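Local atomic coordinates of multiheme cytochrome cf (PDB entry 6QVM), a protein that probably passes electrons through its eleven hemes c to insoluble extracellular iron(III), acting as a reductase inserted in the bacterial S-layer. Residues Lys129-Leu132 against Ala133-Met137; Asp251-Gly254 against Ser255-Leu258; Gly525-Gly528 against Ala529-Ala533; Lys576-Ser579 against Ser580-Ser583; Thr613-Val616 against Asp617-Asn621. One frame throughout, in Å; residues are numbered along the deposited sequence.

Overall arrangement
From the N terminus the five interactions follow one another in series; none nests in or crosses another. Each joins adjoining segments, so each closes a single helical turn or tight turn, not a long loop. Interaction 1 lies in helix 129-139 at one end of the molecule. Interaction 2 turns the chain between strands 247-248 and 270-275 of the five-stranded antiparallel sheet. Interaction 3 follows the end of helix 519-524, and interaction 4 shapes the loop between helix 573-576 and strand 589-593. Interaction 5, in helix 606-628, has its centre about 23 Å from that of interaction 3; both pack on helices 641-652 and 661-672, about 84 Å (interaction 3) and about 92 Å (interaction 5) from the centre of interaction 1.

Interaction 1. Residues Lys129-Leu132 against Ala133-Met137; sequences KQRL and AYFLM
Phe135 N donates to Arg131 O over 2.9 Å at an almost straight 175°, within a run of i to i+4 backbone bonds that carries helix 129-139 through both segments. This is the opening of an alpha helix packed among helices 102-113, 165-176 and 199-212, probably within the S-layer-binding part of the protein. The bond from Tyr134 N to Gln130 O measures 3.1 Å and is more bent, while the one from Ala133 N to Lys129 O is weak.

Among the side chains, the guanidinium of Arg131 does most of the touching. Its chain bends at chi3, which turns the flat group forward along the helix, toward Tyr134 and Phe135. The rim atom CZ of Phe135 stands over one face of that group, 3.2 Å from Arg131 NH1, and the two planes are 75° apart, so the groups do not stack. Arg131 and Tyr134 lie side by side, their planes 34° apart, with Arg131 NH2 3.5 Å from Tyr134 CD2. Arg131 NE is salt-bridged to Glu102, which pairs the charge and limits the turning of the guanidinium; Phe135 itself touches Glu102 and Val106 of helix 102-113.

Trimming Phe135 to an alanine would probably open a gap against Val106 and Ile127 and leave the guanidinium freer to turn about its bridge to Glu102. On the inward side, Leu132 and Leu136 both pack on Phe109 and Ala205. Arg131 O, besides accepting the Phe135 amide, lies 3.1 Å above the plane of the Phe135 ring, offset toward its rim.

Interaction 2. Residues Asp251-Gly254 against Ser255-Leu258; sequences DFFG and SMLL
Ser255 follows Gly254 directly, and the two form the central pair of a type II' beta turn that runs from Phe253 to Met256. The positive phi of Gly254 (60°) suits a residue without a side chain; a CB there would run into Ser255 N. Met256 closes the turn by giving its N-H to Phe253 O, a weak bond of 3.3 Å that is nonetheless nearly straight, although the place of that oxygen is less sure. The bent chain of Met256 then brings its CE obliquely to the Phe253 ring.

Leu257 makes the main apolar contact. Its CG lies 3.9 Å from Phe253 CB, and its CD1 reaches Phe253 CG and CD2 at 4.1 Å each. Both side chains also touch Leu280 of strand 279-284, which places them on the antiparallel sheet. Leu258 completes a type I turn begun at Ser255, and its carbonyl O accepts a hydrogen bond from Trp301 NE1.

The chemistry is therefore divided: the backbone angles at Gly254 and Ser255 set the reversal, to which the single weak bond adds little, while Phe253 and Leu257 pack by non-directional carbon contacts on each other and, through Leu280, on the sheet.

Interaction 3. Residues Gly525-Gly528 against Ala529-Ala533; sequences GQLG and ASFTA
A 3-10 turn begins where Gly528 O accepts the N-H of Phe531, three residues on, in a bond of 3.2 Å with an N-H...O angle of 156°. The donor stands above the carbonyl plane, 51° out of it, consistent with the tight i to i+3 turn. Thr532 N follows suit with Ala529 O at 2.7 Å.

Over this backbone lies the side-chain contact between Leu527 and Phe531. Leu527 CB sits over one face of the ring in a CH-pi contact, 4.0 Å from the Phe531 centroid and 17° off the ring normal. Leu527 CD1 reaches the rim, 4.0 Å from Phe531 CD2; the two side chains cross at about a right angle. Phe531 CG lies anti to its own carbonyl carbon, which turns the ring back toward Leu527 and leaves Gly528 O at the ring edge, near its plane.

The segment 525-528 begins in the Schellman motif that ends helix 519-524: Gly525, with positive phi, is its C-prime residue, bonded through N to Val522 O, while Gln526 N reaches Glu521 O. Gly528 has a backbone conformation in which a CB would be jammed against the preceding carbonyl.

A serine in place of Phe531 would probably leave Leu527 CB without its ring face and open a gap beside Thr645, Leu646 and Ile649 of helix 641-652. Ile536 touches both Leu527 and Phe531, and Leu527 continues onto Leu663 and Leu667 of helix 661-672. Ser530 OG is hydrogen-bonded to Ala508 N.

Interaction 4. Residues Lys576-Ser579 against Ser580-Ser583; sequences KNDS and SLGS. With GOL (glycerol), chain Q.
Asp578 OD1 takes two hydrogen bonds from Ser580. The shorter runs from Ser580 OG to Asp578 OD1, 2.6 Å, and meets the oxygen on its syn side but 34° out of the carboxylate plane. The other, from Ser580 N to Asp578 OD1, 3.1 Å, arrives from above that plane. Both donors come from the same face of the carboxylate, so one residue grips the oxygen by side chain and backbone together. With CG anti to N (chi1 -172°), the carboxylate of Asp578 is carried forward over the backbone of Ser580.

The backbone bonds are less strong. Leu581 N reaches Asp578 O at 3.3 Å and Gly582 N reaches Ser579 O at 3.4 Å; both are weak, though the second is almost straight at 169°. They wind the chain into a 3-10 turn, and the positive phi of Gly582 follows it.

Apolar contact is confined to Leu581. Its CD1 lies 3.9 Å from Asp578 CB, and the leucine also touches Ile328 and Glu388, so this side of the turn faces the protein while the serines lie at the surface.

A glycerol molecule, probably from the crystallisation liquor, joins the polar side. Its O1 donates to Asp578 OD2 at 2.5 Å, and its O2 donates to Ser580 OG at 3.1 Å. The carboxylate thus has one oxygen held by Ser580 and the other by the ligand, which is also bonded to the carbonyl O of Glu384, a residue of the calcium site.

A side-chain oxygen bonded to the amide two residues on, at the start of a 3-10 turn, makes this an Asx turn.

Interaction 5. Residues Thr613-Val616 against Asp617-Asn621; sequences TDKV and DTRVN
Thr613 O receives the N-H of Asp617 at 3.0 Å along an almost straight line (172°), in the compact part of helix 606-628. Two branched side chains, Val616 and Val620, form the inward face of this turn. Val620 N bonds to Val616 O, and Val620 CG2, lying between its own N and carbonyl carbon, comes to 3.0 Å from that same oxygen. Both valines pack on Val650 of helix 641-652, and Val620 also meets Leu668 of helix 661-672. Beside them Thr613 and Asp617 run side by side, Thr613 CG2 3.7 Å from Asp617 OD2, and both touch His656 near a heme.

Asp614 O is shared by two donors of Thr618: the amide N at 2.8 Å, almost in line with the C=O bond, and the hydroxyl OG1 at 3.0 Å, well above the carbonyl plane. Arg619 CG, anti to its carbonyl carbon, lies 3.2 Å from Lys615 O.

The loose part is the exposed side chain of Lys615, whose NZ lies at the edge of the Arg619 guanidinium, 4.2 Å from Arg619 NH1. Their like charges are probably offset by acids of helix 661-672: Glu665 bridges to the lysine, while Asp669 and Glu672 bridge to Arg619 NH2. Valines spaced i to i+4 on Val650, with these flanking acids beyond the two segments and Thr618 on the exposed side, are consistent with an amphipathic helix in a helical bundle.

Interaction 1. Residues Lys129-Leu132 against Ala133-Met137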
loop_
_atom_site.group_PDB
_atom_site.type_symbol
_atom_site.label_atom_id
_atom_site.label_comp_id
_atom_site.label_asym_id
_atom_site.label_seq_id
_atom_site.Cartn_x
_atom_site.Cartn_y
_atom_site.Cartn_z
ATOM N N LYS A 129 -4.409 46.625 -18.445
ATOM C CA LYS A 129 -4.317 46.118 -19.808
ATOM C C LYS A 129 -2.873 45.903 -20.236
ATOM O O LYS A 129 -2.586 44.986 -21.014
ATOM C CB LYS A 129 -5.030 47.087 -20.752
ATOM C CG LYS A 129 -5.232 46.587 -22.171
ATOM C CD LYS A 129 -6.471 47.233 -22.760
ATOM C CE LYS A 129 -6.603 46.985 -24.246
ATOM N NZ LYS A 129 -7.861 47.594 -24.753
ATOM N N GLN A 130 -1.946 46.718 -19.731
ATOM C CA GLN A 130 -0.564 46.588 -20.173
ATOM C C GLN A 130 0.151 45.457 -19.445
ATOM O O GLN A 130 0.974 44.762 -20.047
ATOM C CB GLN A 130 0.188 47.908 -19.993
ATOM C CG GLN A 130 0.394 48.339 -18.546
ATOM C CD GLN A 130 1.152 49.641 -18.430
ATOM O OE1 GLN A 130 2.273 49.768 -18.922
ATOM N NE2 GLN A 130 0.537 50.627 -17.790
ATOM N N ARG A 131 -0.154 45.238 -18.166
ATOM C CA ARG A 131 0.516 44.148 -17.474
ATOM C C ARG A 131 -0.155 42.807 -17.735
ATOM O O ARG A 131 0.480 41.761 -17.566
ATOM C CB ARG A 131 0.617 44.447 -15.979
ATOM C CG ARG A 131 2.012 44.951 -15.620
ATOM C CD ARG A 131 2.209 45.348 -14.180
ATOM N NE ARG A 131 2.556 44.232 -13.297
ATOM C CZ ARG A 131 3.666 43.498 -13.391
ATOM N NH1 ARG A 131 3.897 42.522 -12.525
ATOM N NH2 ARG A 131 4.552 43.729 -14.348
ATOM N N LEU A 132 -1.421 42.810 -18.159
ATOM C CA LEU A 132 -1.997 41.587 -18.708
ATOM C C LEU A 132 -1.259 41.166 -19.970
ATOM O O LEU A 132 -0.998 39.976 -20.177
ATOM C CB LEU A 132 -3.484 41.775 -19.001
ATOM C CG LEU A 132 -4.152 40.612 -19.747
ATOM C CD1 LEU A 132 -4.160 39.351 -18.888
ATOM C CD2 LEU A 132 -5.562 40.974 -20.195
ATOM N N ALA A 133 -0.918 42.131 -20.830
ATOM C CA ALA A 133 -0.149 41.819 -22.029
ATOM C C ALA A 133 1.244 41.309 -21.679
ATOM O O ALA A 133 1.801 40.477 -22.405
ATOM C CB ALA A 133 -0.058 43.049 -22.931
ATOM N N TYR A 134 1.816 41.791 -20.575
ATOM C CA TYR A 134 3.119 41.308 -20.127
ATOM C C TYR A 134 3.018 39.884 -19.594
ATOM O O TYR A 134 3.733 38.984 -20.053
ATOM C CB TYR A 134 3.675 42.255 -19.064
ATOM C CG TYR A 134 4.981 41.818 -18.437
ATOM C CD1 TYR A 134 6.143 41.718 -19.197
ATOM C CD2 TYR A 134 5.059 41.536 -17.077
ATOM C CE1 TYR A 134 7.343 41.334 -18.619
ATOM C CE2 TYR A 134 6.249 41.152 -16.490
ATOM C CZ TYR A 134 7.388 41.053 -17.264
ATOM O OH TYR A 134 8.574 40.669 -16.678
ATOM N N PHE A 135 2.123 39.663 -18.621
ATOM C CA PHE A 135 1.906 38.320 -18.088
ATOM C C PHE A 135 1.591 37.335 -19.204
ATOM O O PHE A 135 2.007 36.172 -19.156
ATOM C CB PHE A 135 0.768 38.323 -17.065
ATOM C CG PHE A 135 1.065 39.093 -15.823
ATOM C CD1 PHE A 135 2.367 39.254 -15.380
ATOM C CD2 PHE A 135 0.037 39.648 -15.085
ATOM C CE1 PHE A 135 2.635 39.967 -14.221
ATOM C CE2 PHE A 135 0.301 40.359 -13.918
ATOM C CZ PHE A 135 1.601 40.520 -13.490
ATOM N N LEU A 136 0.850 37.783 -20.221
ATOM C CA LEU A 136 0.529 36.908 -21.343
ATOM C C LEU A 136 1.771 36.546 -22.147
ATOM O O LEU A 136 1.858 35.441 -22.695
ATOM C CB LEU A 136 -0.507 37.573 -22.245
ATOM C CG LEU A 136 -1.123 36.667 -23.307
ATOM C CD1 LEU A 136 -1.810 35.476 -22.660
ATOM C CD2 LEU A 136 -2.096 37.451 -24.152
ATOM N N MET A 137 2.740 37.457 -22.222
ATOM C CA MET A 137 3.976 37.157 -22.933
ATOM C C MET A 137 4.800 36.121 -22.180
ATOM O O MET A 137 5.339 35.185 -22.782
ATOM C CB MET A 137 4.777 38.439 -23.143
ATOM C CG MET A 137 6.154 38.212 -23.717
ATOM S SD MET A 137 7.229 39.627 -23.430
ATOM C CE MET A 137 7.331 39.604 -21.645
#

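Interaction 2. Residues Asp251-Gly254 against Ser255-Leu258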
loop_
_atom_site.group_PDB
_atom_site.type_symbol
_atom_site.label_atom_id
_atom_site.label_comp_id
_atom_site.label_asym_id
_atom_site.label_seq_id
_atom_site.Cartn_x
_atom_site.Cartn_y
_atom_site.Cartn_z
ATOM N N ASP A 251 22.462 12.966 -4.073
ATOM C CA ASP A 251 22.241 14.229 -3.367
ATOM C C ASP A 251 21.198 14.098 -2.261
ATOM O O ASP A 251 21.129 14.960 -1.379
ATOM C CB ASP A 251 21.832 15.331 -4.355
ATOM C CG ASP A 251 20.684 14.919 -5.258
ATOM O OD1 ASP A 251 19.568 14.686 -4.745
ATOM O OD2 ASP A 251 20.901 14.832 -6.486
ATOM N N PHE A 252 20.395 13.032 -2.289
ATOM C CA PHE A 252 19.397 12.798 -1.250
ATOM C C PHE A 252 20.031 12.642 0.128
ATOM O O PHE A 252 19.401 12.963 1.143
ATOM C CB PHE A 252 18.582 11.556 -1.618
ATOM C CG PHE A 252 17.665 11.061 -0.530
ATOM C CD1 PHE A 252 16.417 11.635 -0.336
ATOM C CD2 PHE A 252 18.041 9.999 0.280
ATOM C CE1 PHE A 252 15.569 11.165 0.648
ATOM C CE2 PHE A 252 17.198 9.526 1.262
ATOM C CZ PHE A 252 15.959 10.106 1.443
ATOM N N PHE A 253 21.269 12.161 0.190
ATOM C CA PHE A 253 21.917 11.880 1.463
ATOM C C PHE A 253 22.790 13.024 1.963
ATOM O O PHE A 253 23.447 12.869 2.994
ATOM C CB PHE A 253 22.755 10.599 1.357
ATOM C CG PHE A 253 21.944 9.368 1.058
ATOM C CD1 PHE A 253 21.359 8.641 2.083
ATOM C CD2 PHE A 253 21.771 8.935 -0.245
ATOM C CE1 PHE A 253 20.609 7.511 1.811
ATOM C CE2 PHE A 253 21.028 7.803 -0.524
ATOM C CZ PHE A 253 20.443 7.092 0.505
ATOM N N GLY A 254 22.805 14.163 1.281
ATOM C CA GLY A 254 23.634 15.267 1.741
ATOM C C GLY A 254 25.099 14.881 1.790
ATOM O O GLY A 254 25.659 14.336 0.833
ATOM N N SER A 255 25.737 15.166 2.924
ATOM C CA SER A 255 27.157 14.905 3.107
ATOM C C SER A 255 27.431 13.809 4.130
ATOM O O SER A 255 28.567 13.681 4.595
ATOM C CB SER A 255 27.888 16.190 3.490
ATOM O OG SER A 255 27.132 16.941 4.420
ATOM N N MET A 256 26.426 12.995 4.474
ATOM C CA MET A 256 26.621 11.967 5.492
ATOM C C MET A 256 27.213 10.679 4.942
ATOM O O MET A 256 27.436 9.745 5.718
ATOM C CB MET A 256 25.304 11.652 6.214
ATOM C CG MET A 256 24.169 11.271 5.297
ATOM S SD MET A 256 23.079 10.011 5.962
ATOM C CE MET A 256 24.038 8.541 5.620
ATOM N N LEU A 257 27.465 10.602 3.635
ATOM C CA LEU A 257 28.132 9.429 3.092
ATOM C C LEU A 257 29.645 9.494 3.240
ATOM O O LEU A 257 30.321 8.503 2.948
ATOM C CB LEU A 257 27.754 9.245 1.622
ATOM C CG LEU A 257 26.258 8.997 1.442
ATOM C CD1 LEU A 257 25.889 8.771 -0.016
ATOM C CD2 LEU A 257 25.837 7.824 2.311
ATOM N N LEU A 258 30.177 10.631 3.690
ATOM C CA LEU A 258 31.606 10.818 3.924
ATOM C C LEU A 258 32.410 10.431 2.681
ATOM O O LEU A 258 33.261 9.545 2.706
ATOM C CB LEU A 258 32.054 10.033 5.160
ATOM C CG LEU A 258 31.200 10.302 6.403
ATOM C CD1 LEU A 258 31.682 9.484 7.586
ATOM C CD2 LEU A 258 31.180 11.791 6.729
#

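Interaction 3. Residues Gly525-Gly528 against Ala529-Ala533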
loop_
_atom_site.group_PDB
_atom_site.type_symbol
_atom_site.label_atom_id
_atom_site.label_comp_id
_atom_site.label_asym_id
_atom_site.label_seq_id
_atom_site.Cartn_x
_atom_site.Cartn_y
_atom_site.Cartn_z
ATOM N N GLY A 525 0.656 -19.643 29.512
ATOM C CA GLY A 525 0.468 -20.387 30.744
ATOM C C GLY A 525 -0.745 -19.985 31.553
ATOM O O GLY A 525 -0.751 -20.165 32.773
ATOM N N GLN A 526 -1.770 -19.434 30.909
ATOM C CA GLN A 526 -2.976 -18.953 31.581
ATOM C C GLN A 526 -4.180 -19.672 30.982
ATOM O O GLN A 526 -4.694 -19.273 29.932
ATOM C CB GLN A 526 -3.114 -17.438 31.445
ATOM C CG GLN A 526 -1.939 -16.646 31.993
ATOM C CD GLN A 526 -2.218 -15.160 32.063
ATOM O OE1 GLN A 526 -3.216 -14.730 32.638
ATOM N NE2 GLN A 526 -1.337 -14.364 31.468
ATOM N N LEU A 527 -4.641 -20.722 31.663
ATOM C CA LEU A 527 -5.736 -21.531 31.145
ATOM C C LEU A 527 -7.107 -20.955 31.470
ATOM O O LEU A 527 -8.077 -21.272 30.775
ATOM C CB LEU A 527 -5.628 -22.958 31.684
ATOM C CG LEU A 527 -4.334 -23.661 31.276
ATOM C CD1 LEU A 527 -4.338 -25.109 31.731
ATOM C CD2 LEU A 527 -4.129 -23.565 29.771
ATOM N N GLY A 528 -7.211 -20.119 32.499
ATOM C CA GLY A 528 -8.487 -19.528 32.845
ATOM C C GLY A 528 -8.910 -19.802 34.272
ATOM O O GLY A 528 -8.364 -20.691 34.931
ATOM N N ALA A 529 -9.895 -19.036 34.752
ATOM C CA ALA A 529 -10.305 -19.118 36.149
ATOM C C ALA A 529 -10.762 -20.522 36.523
ATOM O O ALA A 529 -10.348 -21.058 37.555
ATOM C CB ALA A 529 -11.403 -18.094 36.432
ATOM N N SER A 530 -11.608 -21.140 35.692
ATOM C CA SER A 530 -12.226 -22.413 36.047
ATOM C C SER A 530 -11.224 -23.549 36.226
ATOM O O SER A 530 -11.618 -24.633 36.662
ATOM C CB SER A 530 -13.266 -22.813 34.995
ATOM O OG SER A 530 -12.646 -23.482 33.915
ATOM N N PHE A 531 -9.951 -23.341 35.891
ATOM C CA PHE A 531 -8.933 -24.338 36.195
ATOM C C PHE A 531 -8.332 -24.137 37.574
ATOM O O PHE A 531 -7.448 -24.911 37.968
ATOM C CB PHE A 531 -7.841 -24.324 35.125
ATOM C CG PHE A 531 -8.297 -24.876 33.794
ATOM C CD1 PHE A 531 -9.139 -24.142 32.974
ATOM C CD2 PHE A 531 -7.892 -26.129 33.368
ATOM C CE1 PHE A 531 -9.566 -24.651 31.760
ATOM C CE2 PHE A 531 -8.308 -26.637 32.162
ATOM C CZ PHE A 531 -9.144 -25.901 31.354
ATOM N N THR A 532 -8.810 -23.127 38.311
ATOM C CA THR A 532 -8.424 -22.934 39.702
ATOM C C THR A 532 -8.679 -24.187 40.531
ATOM O O THR A 532 -7.786 -24.638 41.261
ATOM C CB THR A 532 -9.161 -21.707 40.283
ATOM O OG1 THR A 532 -8.234 -20.868 40.977
ATOM C CG2 THR A 532 -10.311 -22.079 41.219
ATOM N N ALA A 533 -9.842 -24.823 40.345
ATOM C CA ALA A 533 -10.244 -25.880 41.265
ATOM C C ALA A 533 -9.343 -27.097 41.128
ATOM O O ALA A 533 -9.218 -27.888 42.065
ATOM C CB ALA A 533 -11.717 -26.249 41.035
#

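Interaction 4. Residues Lys576-Ser579 against Ser580-Ser583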
loop_
_atom_site.group_PDB
_atom_site.type_symbol
_atom_site.label_atom_id
_atom_site.label_comp_id
_atom_site.label_asym_id
_atom_site.label_seq_id
_atom_site.Cartn_x
_atom_site.Cartn_y
_atom_site.Cartn_z
ATOM N N LYS A 576 9.554 -24.147 -7.548
ATOM C CA LYS A 576 10.297 -25.030 -8.440
ATOM C C LYS A 576 9.623 -25.183 -9.800
ATOM O O LYS A 576 10.310 -25.340 -10.817
ATOM C CB LYS A 576 10.476 -26.398 -7.781
ATOM C CG LYS A 576 11.365 -27.351 -8.552
ATOM C CD LYS A 576 11.391 -28.727 -7.899
ATOM C CE LYS A 576 12.255 -29.692 -8.694
ATOM N NZ LYS A 576 12.479 -30.967 -7.965
ATOM N N ASN A 577 8.292 -25.127 -9.848
ATOM C CA ASN A 577 7.543 -25.413 -11.066
ATOM C C ASN A 577 6.932 -24.158 -11.687
ATOM O O ASN A 577 5.863 -24.224 -12.299
ATOM C CB ASN A 577 6.453 -26.446 -10.786
ATOM C CG ASN A 577 7.006 -27.734 -10.210
ATOM O OD1 ASN A 577 6.480 -28.260 -9.231
ATOM N ND2 ASN A 577 8.084 -28.240 -10.802
ATOM N N ASP A 578 7.600 -23.011 -11.550
ATOM C CA ASP A 578 7.092 -21.734 -12.053
ATOM C C ASP A 578 8.185 -21.074 -12.889
ATOM O O ASP A 578 9.114 -20.473 -12.340
ATOM C CB ASP A 578 6.641 -20.828 -10.908
ATOM C CG ASP A 578 5.925 -19.577 -11.397
ATOM O OD1 ASP A 578 5.900 -19.325 -12.623
ATOM O OD2 ASP A 578 5.381 -18.842 -10.547
ATOM N N SER A 579 8.066 -21.179 -14.215
ATOM C CA SER A 579 9.074 -20.625 -15.112
ATOM C C SER A 579 8.965 -19.113 -15.278
ATOM O O SER A 579 9.881 -18.501 -15.835
ATOM C CB SER A 579 8.984 -21.299 -16.483
ATOM O OG SER A 579 7.647 -21.309 -16.955
ATOM N N SER A 580 7.874 -18.498 -14.812
ATOM C CA SER A 580 7.801 -17.043 -14.819
ATOM C C SER A 580 8.799 -16.418 -13.849
ATOM O O SER A 580 9.076 -15.217 -13.949
ATOM C CB SER A 580 6.382 -16.585 -14.476
ATOM O OG SER A 580 6.095 -16.820 -13.111
ATOM N N LEU A 581 9.353 -17.212 -12.929
ATOM C CA LEU A 581 10.289 -16.717 -11.931
ATOM C C LEU A 581 11.712 -16.568 -12.457
ATOM O O LEU A 581 12.567 -16.049 -11.729
ATOM C CB LEU A 581 10.298 -17.645 -10.713
ATOM C CG LEU A 581 8.981 -17.843 -9.963
ATOM C CD1 LEU A 581 9.197 -18.759 -8.769
ATOM C CD2 LEU A 581 8.402 -16.513 -9.515
ATOM N N GLY A 582 11.984 -17.018 -13.681
ATOM C CA GLY A 582 13.323 -16.902 -14.234
ATOM C C GLY A 582 14.347 -17.678 -13.428
ATOM O O GLY A 582 14.137 -18.840 -13.053
ATOM N N SER A 583 15.474 -17.021 -13.140
ATOM C CA SER A 583 16.562 -17.661 -12.413
ATOM C C SER A 583 16.250 -17.880 -10.937
ATOM O O SER A 583 17.042 -18.531 -10.249
ATOM C CB SER A 583 17.846 -16.839 -12.547
ATOM O OG SER A 583 17.691 -15.564 -11.955
HETATM C C1 GOL Q . 3.212 -15.937 -10.485
HETATM O O1 GOL Q . 3.501 -17.196 -11.023
HETATM C C2 GOL Q . 4.569 -15.281 -10.132
HETATM O O2 GOL Q . 5.095 -14.541 -11.213
HETATM C C3 GOL Q . 4.246 -14.393 -8.908
HETATM O O3 GOL Q . 5.435 -14.286 -8.175
#

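Interaction 5. Residues Thr613-Val616 against Asp617-Asn621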
loop_
_atom_site.group_PDB
_atom_site.type_symbol
_atom_site.label_atom_id
_atom_site.label_comp_id
_atom_site.label_asym_id
_atom_site.label_seq_id
_atom_site.Cartn_x
_atom_site.Cartn_y
_atom_site.Cartn_z
ATOM N N THR A 613 9.636 -35.017 22.618
ATOM C CA THR A 613 8.418 -35.007 21.812
ATOM C C THR A 613 7.718 -36.363 21.831
ATOM O O THR A 613 6.499 -36.427 22.014
ATOM C CB THR A 613 8.733 -34.562 20.383
ATOM O OG1 THR A 613 8.214 -33.237 20.182
ATOM C CG2 THR A 613 8.122 -35.514 19.358
ATOM N N ASP A 614 8.473 -37.458 21.687
ATOM C CA ASP A 614 7.881 -38.782 21.857
ATOM C C ASP A 614 7.295 -38.920 23.250
ATOM O O ASP A 614 6.138 -39.317 23.421
ATOM C CB ASP A 614 8.925 -39.875 21.626
ATOM C CG ASP A 614 9.466 -39.898 20.210
ATOM O OD1 ASP A 614 8.757 -39.449 19.290
ATOM O OD2 ASP A 614 10.605 -40.385 20.020
ATOM N N LYS A 615 8.089 -38.561 24.257
ATOM C CA LYS A 615 7.699 -38.708 25.652
ATOM C C LYS A 615 6.413 -37.957 25.975
ATOM O O LYS A 615 5.677 -38.359 26.882
ATOM C CB LYS A 615 8.870 -38.257 26.519
ATOM C CG LYS A 615 8.584 -38.024 27.978
ATOM C CD LYS A 615 9.833 -37.467 28.640
ATOM C CE LYS A 615 9.578 -37.068 30.080
ATOM N NZ LYS A 615 8.648 -35.912 30.173
ATOM N N VAL A 616 6.115 -36.885 25.246
ATOM C CA VAL A 616 4.859 -36.175 25.457
ATOM C C VAL A 616 3.734 -36.817 24.651
ATOM O O VAL A 616 2.631 -36.993 25.167
ATOM C CB VAL A 616 5.022 -34.674 25.136
ATOM C CG1 VAL A 616 3.678 -33.952 25.236
ATOM C CG2 VAL A 616 6.020 -34.055 26.094
ATOM N N ASP A 617 3.992 -37.188 23.389
ATOM C CA ASP A 617 2.987 -37.887 22.586
ATOM C C ASP A 617 2.524 -39.163 23.277
ATOM O O ASP A 617 1.325 -39.438 23.366
ATOM C CB ASP A 617 3.544 -38.206 21.198
ATOM C CG ASP A 617 3.787 -36.961 20.364
ATOM O OD1 ASP A 617 3.048 -35.965 20.543
ATOM O OD2 ASP A 617 4.717 -36.986 19.530
ATOM N N THR A 618 3.477 -39.966 23.750
ATOM C CA THR A 618 3.183 -41.174 24.508
ATOM C C THR A 618 2.191 -40.895 25.629
ATOM O O THR A 618 1.140 -41.536 25.730
ATOM C CB THR A 618 4.482 -41.737 25.088
ATOM O OG1 THR A 618 5.328 -42.157 24.018
ATOM C CG2 THR A 618 4.193 -42.889 26.028
ATOM N N ARG A 619 2.497 -39.885 26.444
ATOM C CA ARG A 619 1.740 -39.687 27.676
ATOM C C ARG A 619 0.331 -39.179 27.409
ATOM O O ARG A 619 -0.583 -39.496 28.176
ATOM C CB ARG A 619 2.492 -38.744 28.615
ATOM C CG ARG A 619 3.721 -39.378 29.263
ATOM C CD ARG A 619 4.395 -38.406 30.221
ATOM N NE ARG A 619 3.493 -37.996 31.298
ATOM C CZ ARG A 619 3.783 -37.080 32.220
ATOM N NH1 ARG A 619 4.955 -36.456 32.194
ATOM N NH2 ARG A 619 2.901 -36.797 33.175
ATOM N N VAL A 620 0.123 -38.397 26.346
ATOM C CA VAL A 620 -1.242 -37.961 26.062
ATOM C C VAL A 620 -2.054 -39.097 25.449
ATOM O O VAL A 620 -3.226 -39.278 25.790
ATOM C CB VAL A 620 -1.280 -36.702 25.169
ATOM C CG1 VAL A 620 -1.275 -35.444 26.017
ATOM C CG2 VAL A 620 -0.154 -36.692 24.147
ATOM N N ASN A 621 -1.453 -39.884 24.551
ATOM C CA ASN A 621 -2.188 -40.977 23.918
ATOM C C ASN A 621 -2.688 -41.983 24.948
ATOM O O ASN A 621 -3.839 -42.428 24.885
ATOM C CB ASN A 621 -1.310 -41.669 22.879
ATOM C CG ASN A 621 -1.187 -40.874 21.595
ATOM O OD1 ASN A 621 -2.086 -40.120 21.228
ATOM N ND2 ASN A 621 -0.076 -41.055 20.897
#